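Long-range contact in envelope glycoprotein E (Human herpesvirus 1, PDB 2GIY), which is required, with its partner glycoprotein gI, for cell-to-cell spread of the virus in epithelial cells and binds the Fc part of host IgG: residues W91-C103 and C112-W126. Residues are numbered along the deposited sequence; the frame is centred on the assembly and turned at random.
Sequences WTSRLAVRSYAGC and CSAEAHMEPVPGLAW
Leu-95 meets the second segment twice: its carbonyl O takes a nearly straight bond from Glu-119 N (171° at the hydrogen), and its CD1 runs tip to tip into Leu-124 CD2 at 3.6 Å, beside Val-121 where 121-124 make a type II turn. With CG anti to the backbone N, the Leu-95 side chain is carried back to these residues and to Leu-133. Ala-96 sets CB 3.6 Å from Trp-126 CZ2. Val-97 and His-117 exchange both backbone bonds; His-117 O is gripped from opposite faces of its carbonyl plane by Val-97 N and by Trp-126 NE1 at 3.2 Å, which helps hold the indole against the strand. Arg-98 bends at chi3 (-85°) to bring NH2 over one indole face, the guanidinium steeply tilted (planes 54° apart) and CZ 4.5 Å from the centre of the six-membered ring, a cation-pi contact; Met-118 CE sits over the opposite face, near the rim. Arg-98 NE bonds Ser-130 O, and a water joins Arg-98 NH1 to Ser-113 OG and Glu-115 O. Ser-99 O accepts from both Ala-114 N at 2.9 Å and Glu-115 N at 3.2 Å, the mark of a classic beta bulge. Beyond it Tyr-100 places CB 3.7 Å from Cys-112 SG, and Ala-101 N bonds Cys-112 O. The Cys-103–Cys-112 disulfide ties off the end. Within the Fc-binding region of this C-terminal ectodomain, the antiparallel pair fits edge strands C' and C'' of an Ig V domain, with 124-126 in the facing sheet.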
ATOM      1  N   TRP A  91      19.793  -1.141   9.188  1.00 12.12           N
ATOM      2  CA  TRP A  91      20.639  -1.960   8.344  1.00 12.89           C
ATOM      3  C   TRP A  91      21.939  -1.257   7.999  1.00 13.40           C
ATOM      4  O   TRP A  91      22.090  -0.051   8.201  1.00 13.51           O
ATOM      5  CB  TRP A  91      19.879  -2.338   7.059  1.00 14.03           C
ATOM      6  CG  TRP A  91      19.398  -1.147   6.276  1.00 14.43           C
ATOM      7  CD1 TRP A  91      20.070  -0.487   5.289  1.00 16.06           C
ATOM      8  CD2 TRP A  91      18.159  -0.448   6.454  1.00 15.15           C
ATOM      9  NE1 TRP A  91      19.329   0.582   4.840  1.00 17.18           N
ATOM     10  CE2 TRP A  91      18.151   0.628   5.538  1.00 16.85           C
ATOM     11  CE3 TRP A  91      17.054  -0.628   7.297  1.00 15.70           C
ATOM     12  CZ2 TRP A  91      17.079   1.529   5.444  1.00 16.93           C
ATOM     13  CZ3 TRP A  91      15.986   0.269   7.203  1.00 16.12           C
ATOM     14  CH2 TRP A  91      16.009   1.331   6.282  1.00 15.86           C
ATOM     15  N   THR A  92      22.887  -2.035   7.501  1.00 12.48           N
ATOM     16  CA  THR A  92      24.175  -1.512   7.088  1.00 14.12           C
ATOM     17  C   THR A  92      24.287  -1.863   5.610  1.00 15.64           C
ATOM     18  O   THR A  92      24.040  -1.021   4.746  1.00 17.52           O
ATOM     19  CB  THR A  92      25.328  -2.151   7.898  1.00 12.93           C
ATOM     20  OG1 THR A  92      25.206  -3.579   7.877  1.00 13.94           O
ATOM     21  CG2 THR A  92      25.285  -1.662   9.350  1.00 13.41           C
ATOM     22  N   SER A  93      24.624  -3.116   5.323  1.00 16.81           N
ATOM     23  CA  SER A  93      24.738  -3.580   3.946  1.00 16.92           C
ATOM     24  C   SER A  93      23.350  -3.698   3.315  1.00 16.47           C
ATOM     25  O   SER A  93      22.387  -4.079   3.983  1.00 15.44           O
ATOM     26  CB  SER A  93      25.407  -4.959   3.901  1.00 19.03           C
ATOM     27  OG  SER A  93      26.731  -4.912   4.399  1.00 25.46           O
ATOM     28  N   ARG A  94      23.254  -3.359   2.033  1.00 13.87           N
ATOM     29  CA  ARG A  94      22.002  -3.481   1.294  1.00 14.78           C
ATOM     30  C   ARG A  94      22.216  -4.641   0.328  1.00 13.52           C
ATOM     31  O   ARG A  94      23.197  -4.656  -0.416  1.00 13.13           O
ATOM     32  CB  ARG A  94      21.695  -2.191   0.529  1.00 16.82           C
ATOM     33  CG  ARG A  94      21.358  -1.018   1.433  1.00 22.31           C
ATOM     34  CD  ARG A  94      21.154   0.272   0.654  1.00 27.67           C
ATOM     35  NE  ARG A  94      22.379   0.711  -0.008  1.00 32.18           N
ATOM     36  CZ  ARG A  94      22.496   1.851  -0.683  1.00 34.67           C
ATOM     37  NH1 ARG A  94      21.460   2.674  -0.784  1.00 36.30           N
ATOM     38  NH2 ARG A  94      23.649   2.170  -1.257  1.00 35.78           N
ATOM     39  N   LEU A  95      21.312  -5.617   0.352  1.00 11.25           N
ATOM     40  CA  LEU A  95      21.421  -6.796  -0.504  1.00 10.43           C
ATOM     41  C   LEU A  95      21.493  -6.451  -1.988  1.00 11.86           C
ATOM     42  O   LEU A  95      22.298  -7.012  -2.733  1.00 11.73           O
ATOM     43  CB  LEU A  95      20.231  -7.737  -0.261  1.00 11.62           C
ATOM     44  CG  LEU A  95      20.234  -9.023  -1.100  1.00 11.01           C
ATOM     45  CD1 LEU A  95      21.374  -9.931  -0.651  1.00  9.53           C
ATOM     46  CD2 LEU A  95      18.900  -9.741  -0.961  1.00 11.74           C
ATOM     47  N   ALA A  96      20.640  -5.534  -2.419  1.00 11.11           N
ATOM     48  CA  ALA A  96      20.626  -5.128  -3.814  1.00 11.28           C
ATOM     49  C   ALA A  96      19.964  -3.774  -3.946  1.00 11.73           C
ATOM     50  O   ALA A  96      19.115  -3.404  -3.133  1.00 12.28           O
ATOM     51  CB  ALA A  96      19.879  -6.161  -4.654  1.00 11.88           C
ATOM     52  N   VAL A  97      20.363  -3.033  -4.973  1.00 10.80           N
ATOM     53  CA  VAL A  97      19.803  -1.715  -5.224  1.00 11.93           C
ATOM     54  C   VAL A  97      19.768  -1.437  -6.721  1.00 11.85           C
ATOM     55  O   VAL A  97      20.774  -1.606  -7.412  1.00 12.07           O
ATOM     56  CB  VAL A  97      20.655  -0.593  -4.580  1.00 13.50           C
ATOM     57  CG1 VAL A  97      20.024   0.763  -4.869  1.00 15.06           C
ATOM     58  CG2 VAL A  97      20.785  -0.813  -3.074  1.00 15.43           C
ATOM     59  N   ARG A  98      18.603  -1.047  -7.225  1.00 11.62           N
ATOM     60  CA  ARG A  98      18.487  -0.680  -8.628  1.00 13.32           C
ATOM     61  C   ARG A  98      18.159   0.807  -8.566  1.00 14.23           C
ATOM     62  O   ARG A  98      17.165   1.210  -7.941  1.00 14.18           O
ATOM     63  CB  ARG A  98      17.377  -1.469  -9.334  1.00 13.18           C
ATOM     64  CG  ARG A  98      17.480  -1.408 -10.854  1.00 19.69           C
ATOM     65  CD  ARG A  98      16.475  -2.318 -11.557  1.00 18.25           C
ATOM     66  NE  ARG A  98      16.925  -3.705 -11.711  1.00 19.34           N
ATOM     67  CZ  ARG A  98      17.916  -4.098 -12.512  1.00 17.47           C
ATOM     68  NH1 ARG A  98      18.585  -3.214 -13.235  1.00 16.68           N
ATOM     69  NH2 ARG A  98      18.213  -5.384 -12.620  1.00 18.99           N
ATOM     70  N   SER A  99      19.005   1.624  -9.188  1.00 11.59           N
ATOM     71  CA  SER A  99      18.819   3.068  -9.158  1.00 12.27           C
ATOM     72  C   SER A  99      18.375   3.658 -10.483  1.00 11.41           C
ATOM     73  O   SER A  99      18.710   3.146 -11.550  1.00 12.81           O
ATOM     74  CB  SER A  99      20.113   3.742  -8.700  1.00 13.16           C
ATOM     75  OG  SER A  99      20.490   3.261  -7.421  1.00 17.99           O
ATOM     76  N   TYR A 100      17.615   4.744 -10.387  1.00 11.77           N
ATOM     77  CA  TYR A 100      17.082   5.441 -11.547  1.00 12.24           C
ATOM     78  C   TYR A 100      17.383   6.924 -11.363  1.00 12.66           C
ATOM     79  O   TYR A 100      17.303   7.445 -10.251  1.00 12.41           O
ATOM     80  CB  TYR A 100      15.562   5.233 -11.636  1.00 12.38           C
ATOM     81  CG  TYR A 100      15.115   3.783 -11.567  1.00 11.21           C
ATOM     82  CD1 TYR A 100      15.203   3.054 -10.373  1.00 11.97           C
ATOM     83  CD2 TYR A 100      14.614   3.138 -12.694  1.00 12.69           C
ATOM     84  CE1 TYR A 100      14.804   1.717 -10.312  1.00 13.13           C
ATOM     85  CE2 TYR A 100      14.213   1.803 -12.647  1.00 14.10           C
ATOM     86  CZ  TYR A 100      14.311   1.098 -11.454  1.00 13.75           C
ATOM     87  OH  TYR A 100      13.922  -0.216 -11.421  1.00 15.76           O
ATOM     88  N   ALA A 101      17.730   7.607 -12.448  1.00 11.78           N
ATOM     89  CA  ALA A 101      18.040   9.025 -12.356  1.00 12.20           C
ATOM     90  C   ALA A 101      17.461   9.794 -13.532  1.00 12.01           C
ATOM     91  O   ALA A 101      17.337   9.254 -14.636  1.00 11.84           O
ATOM     92  CB  ALA A 101      19.548   9.221 -12.283  1.00 14.35           C
ATOM     93  N   GLY A 102      17.111  11.054 -13.287  1.00 11.97           N
ATOM     94  CA  GLY A 102      16.540  11.891 -14.329  1.00 11.84           C
ATOM     95  C   GLY A 102      15.146  11.433 -14.716  1.00 11.26           C
ATOM     96  O   GLY A 102      14.713  11.625 -15.850  1.00 13.12           O
ATOM     97  N   CYS A 103      14.441  10.824 -13.770  1.00 10.11           N
ATOM     98  CA  CYS A 103      13.092  10.329 -14.023  1.00  9.93           C
ATOM     99  C   CYS A 103      12.070  11.457 -14.044  1.00 11.32           C
ATOM    100  O   CYS A 103      12.267  12.498 -13.425  1.00 12.04           O
ATOM    101  CB  CYS A 103      12.685   9.326 -12.941  1.00 12.47           C
ATOM    102  SG  CYS A 103      13.838   7.940 -12.712  1.00 15.83           S
ATOM    103  N   CYS A 112      14.420   5.598 -17.199  1.00 11.41           N
ATOM    104  CA  CYS A 112      15.414   6.354 -16.448  1.00 13.00           C
ATOM    105  C   CYS A 112      16.332   5.469 -15.606  1.00 12.09           C
ATOM    106  O   CYS A 112      17.012   5.954 -14.704  1.00 12.66           O
ATOM    107  CB  CYS A 112      14.724   7.411 -15.577  1.00 14.03           C
ATOM    108  SG  CYS A 112      13.527   6.776 -14.361  1.00 13.80           S
ATOM    109  N   SER A 113      16.349   4.172 -15.911  1.00 12.99           N
ATOM    110  CA  SER A 113      17.213   3.220 -15.212  1.00 13.68           C
ATOM    111  C   SER A 113      18.654   3.710 -15.361  1.00 14.35           C
ATOM    112  O   SER A 113      19.057   4.132 -16.448  1.00 15.52           O
ATOM    113  CB  SER A 113      17.062   1.826 -15.834  1.00 16.94           C
ATOM    114  OG  SER A 113      17.969   0.901 -15.255  1.00 24.01           O
ATOM    115  N   ALA A 114      19.427   3.654 -14.280  1.00 13.89           N
ATOM    116  CA  ALA A 114      20.805   4.127 -14.316  1.00 14.48           C
ATOM    117  C   ALA A 114      21.850   3.138 -13.811  1.00 15.84           C
ATOM    118  O   ALA A 114      22.813   2.833 -14.518  1.00 16.83           O
ATOM    119  CB  ALA A 114      20.918   5.435 -13.536  1.00 14.49           C
ATOM    120  N   GLU A 115      21.683   2.652 -12.585  1.00 15.66           N
ATOM    121  CA  GLU A 115      22.648   1.715 -12.020  1.00 17.19           C
ATOM    122  C   GLU A 115      21.988   0.535 -11.321  1.00 16.35           C
ATOM    123  O   GLU A 115      20.798   0.569 -10.992  1.00 16.06           O
ATOM    124  CB  GLU A 115      23.564   2.421 -11.015  1.00 19.83           C
ATOM    125  CG  GLU A 115      24.282   3.648 -11.548  1.00 22.32           C
ATOM    126  CD  GLU A 115      25.416   4.098 -10.637  1.00 26.10           C
ATOM    127  OE1 GLU A 115      25.382   3.774  -9.430  1.00 26.76           O
ATOM    128  OE2 GLU A 115      26.339   4.782 -11.127  1.00 27.01           O
ATOM    129  N   ALA A 116      22.776  -0.512 -11.098  1.00 15.34           N
ATOM    130  CA  ALA A 116      22.289  -1.703 -10.416  1.00 15.15           C
ATOM    131  C   ALA A 116      23.440  -2.322  -9.638  1.00 13.54           C
ATOM    132  O   ALA A 116      24.543  -2.472 -10.160  1.00 11.89           O
ATOM    133  CB  ALA A 116      21.737  -2.706 -11.422  1.00 15.58           C
ATOM    134  N   HIS A 117      23.170  -2.680  -8.389  1.00 13.48           N
ATOM    135  CA  HIS A 117      24.172  -3.278  -7.521  1.00 13.85           C
ATOM    136  C   HIS A 117      23.579  -4.467  -6.792  1.00 14.11           C
ATOM    137  O   HIS A 117      22.395  -4.473  -6.452  1.00 12.16           O
ATOM    138  CB  HIS A 117      24.647  -2.251  -6.496  1.00 16.56           C
ATOM    139  CG  HIS A 117      25.170  -0.987  -7.103  1.00 18.97           C
ATOM    140  ND1 HIS A 117      26.482  -0.835  -7.496  1.00 19.99           N
ATOM    141  CD2 HIS A 117      24.551   0.182  -7.398  1.00 19.41           C
ATOM    142  CE1 HIS A 117      26.651   0.373  -8.004  1.00 20.22           C
ATOM    143  NE2 HIS A 117      25.494   1.010  -7.956  1.00 19.85           N
ATOM    144  N   MET A 118      24.405  -5.479  -6.558  1.00 14.93           N
ATOM    145  CA  MET A 118      23.950  -6.661  -5.843  1.00 15.03           C
ATOM    146  C   MET A 118      25.117  -7.278  -5.095  1.00 15.98           C
ATOM    147  O   MET A 118      26.223  -7.371  -5.624  1.00 14.05           O
ATOM    148  CB  MET A 118      23.349  -7.693  -6.805  1.00 17.02           C
ATOM    149  CG  MET A 118      22.854  -8.962  -6.102  1.00 17.82           C
ATOM    150  SD  MET A 118      21.964 -10.106  -7.174  1.00 22.61           S
ATOM    151  CE  MET A 118      20.338  -9.332  -7.182  1.00 20.87           C
ATOM    152  N   GLU A 119      24.866  -7.676  -3.853  1.00 15.31           N
ATOM    153  CA  GLU A 119      25.884  -8.302  -3.032  1.00 17.46           C
ATOM    154  C   GLU A 119      26.202  -9.679  -3.593  1.00 17.37           C
ATOM    155  O   GLU A 119      25.328 -10.354  -4.143  1.00 16.00           O
ATOM    156  CB  GLU A 119      25.385  -8.468  -1.592  1.00 19.98           C
ATOM    157  CG  GLU A 119      25.508  -7.241  -0.710  1.00 24.29           C
ATOM    158  CD  GLU A 119      24.885  -7.465   0.663  1.00 28.75           C
ATOM    159  OE1 GLU A 119      25.101  -8.549   1.245  1.00 30.63           O
ATOM    160  OE2 GLU A 119      24.184  -6.559   1.162  1.00 32.80           O
ATOM    161  N   PRO A 120      27.465 -10.113  -3.478  1.00 17.09           N
ATOM    162  CA  PRO A 120      27.794 -11.439  -3.999  1.00 18.48           C
ATOM    163  C   PRO A 120      27.185 -12.499  -3.087  1.00 19.24           C
ATOM    164  O   PRO A 120      27.622 -12.682  -1.949  1.00 18.22           O
ATOM    165  CB  PRO A 120      29.325 -11.454  -3.982  1.00 18.51           C
ATOM    166  CG  PRO A 120      29.664 -10.519  -2.860  1.00 19.58           C
ATOM    167  CD  PRO A 120      28.681  -9.388  -3.070  1.00 18.50           C
ATOM    168  N   VAL A 121      26.165 -13.180  -3.590  1.00 17.50           N
ATOM    169  CA  VAL A 121      25.488 -14.215  -2.824  1.00 18.88           C
ATOM    170  C   VAL A 121      25.248 -15.430  -3.707  1.00 19.53           C
ATOM    171  O   VAL A 121      24.614 -15.331  -4.757  1.00 18.01           O
ATOM    172  CB  VAL A 121      24.132 -13.703  -2.277  1.00 17.00           C
ATOM    173  CG1 VAL A 121      23.387 -14.830  -1.568  1.00 18.96           C
ATOM    174  CG2 VAL A 121      24.363 -12.537  -1.335  1.00 18.97           C
ATOM    175  N   PRO A 122      25.758 -16.599  -3.289  1.00 21.49           N
ATOM    176  CA  PRO A 122      25.602 -17.846  -4.039  1.00 21.68           C
ATOM    177  C   PRO A 122      24.156 -18.099  -4.451  1.00 20.02           C
ATOM    178  O   PRO A 122      23.276 -18.186  -3.597  1.00 20.40           O
ATOM    179  CB  PRO A 122      26.098 -18.901  -3.053  1.00 23.13           C
ATOM    180  CG  PRO A 122      27.161 -18.167  -2.297  1.00 23.70           C
ATOM    181  CD  PRO A 122      26.497 -16.834  -2.034  1.00 23.02           C
ATOM    182  N   GLY A 123      23.914 -18.199  -5.756  1.00 19.21           N
ATOM    183  CA  GLY A 123      22.572 -18.477  -6.241  1.00 18.04           C
ATOM    184  C   GLY A 123      21.608 -17.311  -6.394  1.00 17.43           C
ATOM    185  O   GLY A 123      20.504 -17.501  -6.902  1.00 17.52           O
ATOM    186  N   LEU A 124      22.009 -16.120  -5.962  1.00 15.56           N
ATOM    187  CA  LEU A 124      21.154 -14.938  -6.064  1.00 17.99           C
ATOM    188  C   LEU A 124      21.493 -14.124  -7.310  1.00 19.24           C
ATOM    189  O   LEU A 124      22.664 -13.935  -7.637  1.00 20.42           O
ATOM    190  CB  LEU A 124      21.322 -14.049  -4.830  1.00 16.24           C
ATOM    191  CG  LEU A 124      20.418 -12.815  -4.753  1.00 16.06           C
ATOM    192  CD1 LEU A 124      18.980 -13.244  -4.540  1.00 14.38           C
ATOM    193  CD2 LEU A 124      20.874 -11.909  -3.614  1.00 15.94           C
ATOM    194  N   ALA A 125      20.467 -13.635  -7.998  1.00 19.89           N
ATOM    195  CA  ALA A 125      20.686 -12.837  -9.197  1.00 20.79           C
ATOM    196  C   ALA A 125      19.524 -11.897  -9.471  1.00 23.33           C
ATOM    197  O   ALA A 125      18.381 -12.177  -9.098  1.00 19.01           O
ATOM    198  CB  ALA A 125      20.909 -13.747 -10.404  1.00 22.52           C
ATOM    199  N   TRP A 126      19.845 -10.777 -10.113  1.00 24.97           N
ATOM    200  CA  TRP A 126      18.866  -9.769 -10.497  1.00 27.87           C
ATOM    201  C   TRP A 126      18.123 -10.329 -11.698  1.00 28.79           C
ATOM    202  O   TRP A 126      18.742 -10.661 -12.718  1.00 27.33           O
ATOM    203  CB  TRP A 126      19.561  -8.481 -10.952  1.00 26.49           C
ATOM    204  CG  TRP A 126      19.685  -7.376  -9.942  1.00 27.58           C
ATOM    205  CD1 TRP A 126      20.830  -6.729  -9.586  1.00 28.25           C
ATOM    206  CD2 TRP A 126      18.622  -6.731  -9.225  1.00 26.99           C
ATOM    207  NE1 TRP A 126      20.553  -5.717  -8.698  1.00 28.10           N
ATOM    208  CE2 TRP A 126      19.206  -5.694  -8.461  1.00 27.93           C
ATOM    209  CE3 TRP A 126      17.237  -6.921  -9.159  1.00 26.37           C
ATOM    210  CZ2 TRP A 126      18.451  -4.853  -7.636  1.00 27.55           C
ATOM    211  CZ3 TRP A 126      16.486  -6.084  -8.340  1.00 27.85           C
ATOM    212  CH2 TRP A 126      17.097  -5.061  -7.590  1.00 28.48           C
TER
HETATM  213  O   HOH W   1      19.092  -0.113 -13.044  1.00 24.93           O